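Local coordinates for methyltransferase domain-containing protein (Deinococcus radiodurans, PDB 3M33) that is of unknown function but carries a methyltransferase domain and so probably transfers methyl groups, at residues A[169-179]-A[195-206]. Sequence-based numbering, arbitrary orientation.
Sequences VLAHAPTWEDW and WDAEATVRGMPY
Trp195 lies with one face against the start of helix 176-186, where Trp176 N sits over the rim of the indole and Trp176 CB over its five-membered ring; Ala199 CB covers the opposite face. The carbonyl oxygens of Ala173 and Pro174 come up at its edge, and the six-membered ring of Trp176 turns an edge toward the face of the Trp195 five-membered ring in an offset edge-to-face pair, planes at 66°. Trp179 receives Met204, a selenomethionine, over the centre of its six-membered ring: CG stands 3.3 Å from the centroid, and the chain, bent at chi2 (70°), carries SE above the same face in a longer Met-aromatic contact. Tyr206 CB meets Trp179 CZ3 at the indole edge, 4.0 Å away. The Tyr206 ring in turn takes Ala171 CB over a face, while its OH bonds to Glu208 and Trp25. On the other side of the sheet, Arg202 CB lies over one face of the His172 ring in a CH-pi contact, 3.7 Å from its centroid. Replacing Trp195 by an alanine would probably open a gap between the helix start and Ala199, leaving the edge of Trp176 without its aromatic partner. Between these two layers of side chains the backbones form an antiparallel ladder, Ala171 paired with Tyr206 and Ala173 with Met204, each through two hydrogen bonds; Ala171 N reaches Tyr206 O at 2.8 Å, almost straight. The contact thus illustrates how two antiparallel neighbouring strands, 160-173 and 204-216, are joined through helices 176-186 and 192-198, with His172 also bonded through its backbone to Val28 of edge strand 28-29.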
ATOM      1  N   VAL A 169       2.135  10.035  13.035  1.00 34.40           N
ATOM      2  CA  VAL A 169       2.554  11.408  12.758  1.00 31.61           C
ATOM      3  C   VAL A 169       1.375  12.379  12.869  1.00 34.92           C
ATOM      4  O   VAL A 169       0.291  12.121  12.348  1.00 35.89           O
ATOM      5  CB  VAL A 169       3.173  11.501  11.354  1.00 37.49           C
ATOM      6  CG1 VAL A 169       3.712  12.915  11.094  1.00 39.40           C
ATOM      7  CG2 VAL A 169       4.290  10.493  11.240  1.00 42.87           C
ATOM      8  N   LEU A 170       1.569  13.488  13.571  1.00 38.66           N
ATOM      9  CA  LEU A 170       0.506  14.470  13.710  1.00 35.92           C
ATOM     10  C   LEU A 170       0.171  15.062  12.342  1.00 38.35           C
ATOM     11  O   LEU A 170       1.064  15.464  11.601  1.00 39.44           O
ATOM     12  CB  LEU A 170       0.939  15.593  14.663  1.00 39.76           C
ATOM     13  CG  LEU A 170      -0.064  16.721  14.905  1.00 41.83           C
ATOM     14  CD1 LEU A 170      -1.318  16.166  15.583  1.00 44.29           C
ATOM     15  CD2 LEU A 170       0.533  17.842  15.739  1.00 39.77           C
ATOM     16  N   ALA A 171      -1.112  15.109  12.004  1.00 40.98           N
ATOM     17  CA  ALA A 171      -1.550  15.831  10.813  1.00 39.65           C
ATOM     18  C   ALA A 171      -2.773  16.673  11.149  1.00 40.31           C
ATOM     19  O   ALA A 171      -3.365  16.507  12.220  1.00 41.91           O
ATOM     20  CB  ALA A 171      -1.875  14.855   9.692  1.00 35.10           C
ATOM     21  N   HIS A 172      -3.153  17.573  10.242  1.00 37.07           N
ATOM     22  CA  HIS A 172      -4.404  18.328  10.387  1.00 43.59           C
ATOM     23  C   HIS A 172      -5.243  18.231   9.124  1.00 47.17           C
ATOM     24  O   HIS A 172      -4.712  18.294   8.008  1.00 48.84           O
ATOM     25  CB  HIS A 172      -4.134  19.805  10.667  1.00 41.98           C
ATOM     26  CG  HIS A 172      -3.344  20.049  11.911  1.00 48.45           C
ATOM     27  ND1 HIS A 172      -3.931  20.405  13.108  1.00 46.02           N
ATOM     28  CD2 HIS A 172      -2.013  19.987  12.146  1.00 39.33           C
ATOM     29  CE1 HIS A 172      -2.994  20.549  14.026  1.00 40.72           C
ATOM     30  NE2 HIS A 172      -1.821  20.304  13.468  1.00 50.35           N
ATOM     31  N   ALA A 173      -6.550  18.064   9.304  1.00 41.44           N
ATOM     32  CA  ALA A 173      -7.506  18.262   8.217  1.00 40.49           C
ATOM     33  C   ALA A 173      -7.850  19.753   8.221  1.00 45.97           C
ATOM     34  O   ALA A 173      -8.383  20.269   9.212  1.00 45.27           O
ATOM     35  CB  ALA A 173      -8.739  17.430   8.439  1.00 41.26           C
ATOM     36  N   PRO A 174      -7.528  20.458   7.124  1.00 42.60           N
ATOM     37  CA  PRO A 174      -7.558  21.931   7.164  1.00 50.76           C
ATOM     38  C   PRO A 174      -8.963  22.515   7.268  1.00 50.46           C
ATOM     39  O   PRO A 174      -9.099  23.626   7.763  1.00 52.27           O
ATOM     40  CB  PRO A 174      -6.900  22.356   5.837  1.00 43.14           C
ATOM     41  CG  PRO A 174      -6.203  21.116   5.325  1.00 47.42           C
ATOM     42  CD  PRO A 174      -6.997  19.942   5.854  1.00 41.05           C
ATOM     43  N   THR A 175      -9.985  21.792   6.825  1.00 49.30           N
ATOM     44  CA  THR A 175     -11.349  22.323   6.883  1.00 50.57           C
ATOM     45  C   THR A 175     -12.380  21.298   7.341  1.00 54.65           C
ATOM     46  O   THR A 175     -12.138  20.081   7.310  1.00 48.70           O
ATOM     47  CB  THR A 175     -11.806  22.845   5.518  1.00 54.78           C
ATOM     48  OG1 THR A 175     -12.005  21.733   4.646  1.00 53.24           O
ATOM     49  CG2 THR A 175     -10.756  23.784   4.916  1.00 59.55           C
ATOM     50  N   TRP A 176     -13.537  21.810   7.762  1.00 48.32           N
ATOM     51  CA  TRP A 176     -14.656  20.981   8.182  1.00 49.26           C
ATOM     52  C   TRP A 176     -14.991  19.938   7.125  1.00 49.96           C
ATOM     53  O   TRP A 176     -15.217  18.767   7.442  1.00 55.95           O
ATOM     54  CB  TRP A 176     -15.887  21.858   8.477  1.00 50.06           C
ATOM     55  CG  TRP A 176     -17.184  21.098   8.532  1.00 56.04           C
ATOM     56  CD1 TRP A 176     -18.248  21.233   7.688  1.00 67.02           C
ATOM     57  CD2 TRP A 176     -17.556  20.085   9.483  1.00 53.45           C
ATOM     58  NE1 TRP A 176     -19.259  20.374   8.055  1.00 66.29           N
ATOM     59  CE2 TRP A 176     -18.858  19.661   9.155  1.00 63.46           C
ATOM     60  CE3 TRP A 176     -16.917  19.502  10.579  1.00 49.70           C
ATOM     61  CZ2 TRP A 176     -19.526  18.673   9.880  1.00 65.21           C
ATOM     62  CZ3 TRP A 176     -17.581  18.526  11.301  1.00 50.20           C
ATOM     63  CH2 TRP A 176     -18.870  18.119  10.947  1.00 58.81           C
ATOM     64  N   GLU A 177     -15.015  20.355   5.862  1.00 51.23           N
ATOM     65  CA  GLU A 177     -15.305  19.421   4.774  1.00 49.79           C
ATOM     66  C   GLU A 177     -14.303  18.270   4.768  1.00 53.26           C
ATOM     67  O   GLU A 177     -14.667  17.102   4.572  1.00 51.22           O
ATOM     68  CB  GLU A 177     -15.279  20.135   3.421  1.00 53.90           C
ATOM     69  CG  GLU A 177     -16.460  21.055   3.187  1.00 68.08           C
ATOM     70  CD  GLU A 177     -16.443  22.266   4.098  1.00 73.04           C
ATOM     71  OE1 GLU A 177     -15.347  22.812   4.362  1.00 70.65           O
ATOM     72  OE2 GLU A 177     -17.532  22.670   4.550  1.00 77.78           O
ATOM     73  N   ASP A 178     -13.034  18.606   4.977  1.00 43.86           N
ATOM     74  CA  ASP A 178     -11.992  17.593   5.013  1.00 47.08           C
ATOM     75  C   ASP A 178     -12.160  16.670   6.222  1.00 47.03           C
ATOM     76  O   ASP A 178     -11.977  15.456   6.117  1.00 42.03           O
ATOM     77  CB  ASP A 178     -10.618  18.257   5.028  1.00 48.59           C
ATOM     78  CG  ASP A 178     -10.295  18.932   3.715  1.00 53.55           C
ATOM     79  OD1 ASP A 178     -10.323  18.235   2.677  1.00 50.51           O
ATOM     80  OD2 ASP A 178     -10.018  20.151   3.723  1.00 49.88           O
ATOM     81  N   TRP A 179     -12.519  17.249   7.366  1.00 40.31           N
ATOM     82  CA  TRP A 179     -12.756  16.455   8.565  1.00 39.96           C
ATOM     83  C   TRP A 179     -13.886  15.468   8.343  1.00 46.31           C
ATOM     84  O   TRP A 179     -13.790  14.308   8.753  1.00 46.42           O
ATOM     85  CB  TRP A 179     -13.072  17.347   9.763  1.00 39.90           C
ATOM     86  CG  TRP A 179     -13.131  16.584  11.052  1.00 43.13           C
ATOM     87  CD1 TRP A 179     -14.200  16.479  11.892  1.00 50.66           C
ATOM     88  CD2 TRP A 179     -12.081  15.804  11.637  1.00 42.06           C
ATOM     89  NE1 TRP A 179     -13.876  15.696  12.971  1.00 52.97           N
ATOM     90  CE2 TRP A 179     -12.582  15.267  12.839  1.00 46.48           C
ATOM     91  CE3 TRP A 179     -10.760  15.515  11.266  1.00 42.20           C
ATOM     92  CZ2 TRP A 179     -11.813  14.456  13.675  1.00 53.52           C
ATOM     93  CZ3 TRP A 179      -9.997  14.711  12.096  1.00 44.23           C
ATOM     94  CH2 TRP A 179     -10.522  14.193  13.288  1.00 44.37           C
ATOM     95  N   TRP A 195     -15.494  19.679  15.903  1.00 65.81           N
ATOM     96  CA  TRP A 195     -14.804  20.658  15.082  1.00 61.15           C
ATOM     97  C   TRP A 195     -14.842  22.005  15.787  1.00 66.92           C
ATOM     98  O   TRP A 195     -13.794  22.611  16.037  1.00 69.82           O
ATOM     99  CB  TRP A 195     -15.436  20.771  13.691  1.00 59.06           C
ATOM    100  CG  TRP A 195     -14.836  21.875  12.877  1.00 64.07           C
ATOM    101  CD1 TRP A 195     -15.274  23.161  12.810  1.00 70.36           C
ATOM    102  CD2 TRP A 195     -13.668  21.803  12.037  1.00 64.87           C
ATOM    103  NE1 TRP A 195     -14.463  23.895  11.976  1.00 72.73           N
ATOM    104  CE2 TRP A 195     -13.470  23.086  11.490  1.00 68.03           C
ATOM    105  CE3 TRP A 195     -12.781  20.780  11.689  1.00 58.69           C
ATOM    106  CZ2 TRP A 195     -12.419  23.375  10.615  1.00 63.16           C
ATOM    107  CZ3 TRP A 195     -11.737  21.069  10.821  1.00 54.15           C
ATOM    108  CH2 TRP A 195     -11.564  22.358  10.298  1.00 56.37           C
ATOM    109  N   ASP A 196     -16.054  22.452  16.123  1.00 67.40           N
ATOM    110  CA  ASP A 196     -16.280  23.763  16.746  1.00 73.16           C
ATOM    111  C   ASP A 196     -15.510  23.959  18.045  1.00 79.87           C
ATOM    112  O   ASP A 196     -15.199  25.085  18.418  1.00 88.79           O
ATOM    113  CB  ASP A 196     -17.771  24.002  16.991  1.00 71.81           C
ATOM    114  CG  ASP A 196     -18.497  24.495  15.747  1.00 79.18           C
ATOM    115  OD1 ASP A 196     -17.814  24.893  14.776  1.00 77.95           O
ATOM    116  OD2 ASP A 196     -19.753  24.494  15.744  1.00 79.35           O
ATOM    117  N   ALA A 197     -15.185  22.863  18.720  1.00 78.87           N
ATOM    118  CA  ALA A 197     -14.537  22.947  20.019  1.00 75.73           C
ATOM    119  C   ALA A 197     -13.055  22.602  19.999  1.00 81.73           C
ATOM    120  O   ALA A 197     -12.327  22.957  20.924  1.00 90.66           O
ATOM    121  CB  ALA A 197     -15.260  22.060  21.013  1.00 83.34           C
ATOM    122  N   GLU A 198     -12.591  21.920  18.959  1.00 72.33           N
ATOM    123  CA  GLU A 198     -11.224  21.414  18.996  1.00 77.62           C
ATOM    124  C   GLU A 198     -10.353  21.843  17.805  1.00 70.04           C
ATOM    125  O   GLU A 198      -9.125  21.703  17.840  1.00 62.91           O
ATOM    126  CB  GLU A 198     -11.243  19.890  19.146  1.00 91.36           C
ATOM    127  CG  GLU A 198      -9.913  19.269  19.545  1.00 99.27           C
ATOM    128  CD  GLU A 198     -10.042  17.783  19.832  1.00108.90           C
ATOM    129  OE1 GLU A 198     -11.128  17.356  20.289  1.00112.11           O
ATOM    130  OE2 GLU A 198      -9.060  17.044  19.602  1.00109.97           O
ATOM    131  N   ALA A 199     -10.988  22.366  16.760  1.00 67.90           N
ATOM    132  CA  ALA A 199     -10.260  22.805  15.576  1.00 61.34           C
ATOM    133  C   ALA A 199      -9.452  24.052  15.896  1.00 62.92           C
ATOM    134  O   ALA A 199      -9.961  24.973  16.526  1.00 64.65           O
ATOM    135  CB  ALA A 199     -11.222  23.094  14.443  1.00 58.53           C
ATOM    136  N   THR A 200      -8.203  24.091  15.453  1.00 57.75           N
ATOM    137  CA  THR A 200      -7.410  25.308  15.591  1.00 60.21           C
ATOM    138  C   THR A 200      -7.332  26.028  14.251  1.00 54.40           C
ATOM    139  O   THR A 200      -8.097  25.738  13.331  1.00 52.85           O
ATOM    140  CB  THR A 200      -5.993  24.997  16.079  1.00 61.28           C
ATOM    141  OG1 THR A 200      -5.298  24.249  15.074  1.00 61.05           O
ATOM    142  CG2 THR A 200      -6.041  24.186  17.370  1.00 58.98           C
ATOM    143  N   VAL A 201      -6.404  26.967  14.138  1.00 52.60           N
ATOM    144  CA  VAL A 201      -6.196  27.657  12.875  1.00 65.19           C
ATOM    145  C   VAL A 201      -5.691  26.655  11.826  1.00 66.36           C
ATOM    146  O   VAL A 201      -6.012  26.748  10.640  1.00 67.08           O
ATOM    147  CB  VAL A 201      -5.193  28.826  13.032  1.00 73.61           C
ATOM    148  CG1 VAL A 201      -3.923  28.364  13.758  1.00 71.47           C
ATOM    149  CG2 VAL A 201      -4.855  29.417  11.678  1.00 75.81           C
ATOM    150  N   ARG A 202      -4.906  25.688  12.280  1.00 57.32           N
ATOM    151  CA  ARG A 202      -4.410  24.641  11.402  1.00 61.35           C
ATOM    152  C   ARG A 202      -5.535  23.694  10.958  1.00 56.87           C
ATOM    153  O   ARG A 202      -5.385  22.944   9.996  1.00 57.16           O
ATOM    154  CB  ARG A 202      -3.280  23.875  12.098  1.00 64.94           C
ATOM    155  CG  ARG A 202      -2.029  24.728  12.389  1.00 65.77           C
ATOM    156  CD  ARG A 202      -1.057  24.002  13.330  1.00 71.69           C
ATOM    157  NE  ARG A 202      -1.563  23.961  14.702  1.00 80.08           N
ATOM    158  CZ  ARG A 202      -1.064  24.682  15.704  1.00 85.60           C
ATOM    159  NH1 ARG A 202      -1.593  24.592  16.919  1.00 83.77           N
ATOM    160  NH2 ARG A 202      -0.028  25.487  15.493  1.00 86.25           N
ATOM    161  N   GLY A 203      -6.671  23.749  11.644  1.00 48.31           N
ATOM    162  CA  GLY A 203      -7.756  22.821  11.369  1.00 46.84           C
ATOM    163  C   GLY A 203      -7.864  21.753  12.441  1.00 50.50           C
ATOM    164  O   GLY A 203      -7.496  21.985  13.591  1.00 59.21           O
HETATM  165  N   MSE A 204      -8.356  20.576  12.070  1.00 46.67           N
HETATM  166  CA  MSE A 204      -8.539  19.493  13.035  1.00 47.87           C
HETATM  167  C   MSE A 204      -7.350  18.527  13.087  1.00 50.24           C
HETATM  168  O   MSE A 204      -6.963  17.965  12.059  1.00 45.85           O
HETATM  169  CB  MSE A 204      -9.801  18.708  12.696  1.00 43.91           C
HETATM  170  CG  MSE A 204     -10.251  17.801  13.810  1.00 54.69           C
HETATM  171 SE   MSE A 204     -10.956  18.812  15.327  0.84 69.41          SE
HETATM  172  CE  MSE A 204     -11.105  17.314  16.568  1.00 92.57           C
ATOM    173  N   PRO A 205      -6.798  18.299  14.292  1.00 52.00           N
ATOM    174  CA  PRO A 205      -5.625  17.445  14.521  1.00 46.35           C
ATOM    175  C   PRO A 205      -5.978  15.955  14.626  1.00 49.68           C
ATOM    176  O   PRO A 205      -6.957  15.590  15.261  1.00 42.32           O
ATOM    177  CB  PRO A 205      -5.114  17.918  15.880  1.00 52.09           C
ATOM    178  CG  PRO A 205      -6.220  18.813  16.460  1.00 54.41           C
ATOM    179  CD  PRO A 205      -7.391  18.750  15.557  1.00 53.22           C
ATOM    180  N   TYR A 206      -5.164  15.098  14.016  1.00 40.89           N
ATOM    181  CA  TYR A 206      -5.356  13.656  14.121  1.00 38.23           C
ATOM    182  C   TYR A 206      -3.999  13.015  13.807  1.00 44.97           C
ATOM    183  O   TYR A 206      -3.037  13.722  13.461  1.00 43.70           O
ATOM    184  CB  TYR A 206      -6.448  13.173  13.141  1.00 37.70           C
ATOM    185  CG  TYR A 206      -6.013  13.197  11.695  1.00 37.13           C
ATOM    186  CD1 TYR A 206      -5.565  12.036  11.068  1.00 36.63           C
ATOM    187  CD2 TYR A 206      -6.031  14.381  10.955  1.00 41.61           C
ATOM    188  CE1 TYR A 206      -5.149  12.046   9.741  1.00 34.19           C
ATOM    189  CE2 TYR A 206      -5.607  14.401   9.616  1.00 39.79           C
ATOM    190  CZ  TYR A 206      -5.165  13.224   9.024  1.00 38.89           C
ATOM    191  OH  TYR A 206      -4.734  13.215   7.718  1.00 37.78           O
TER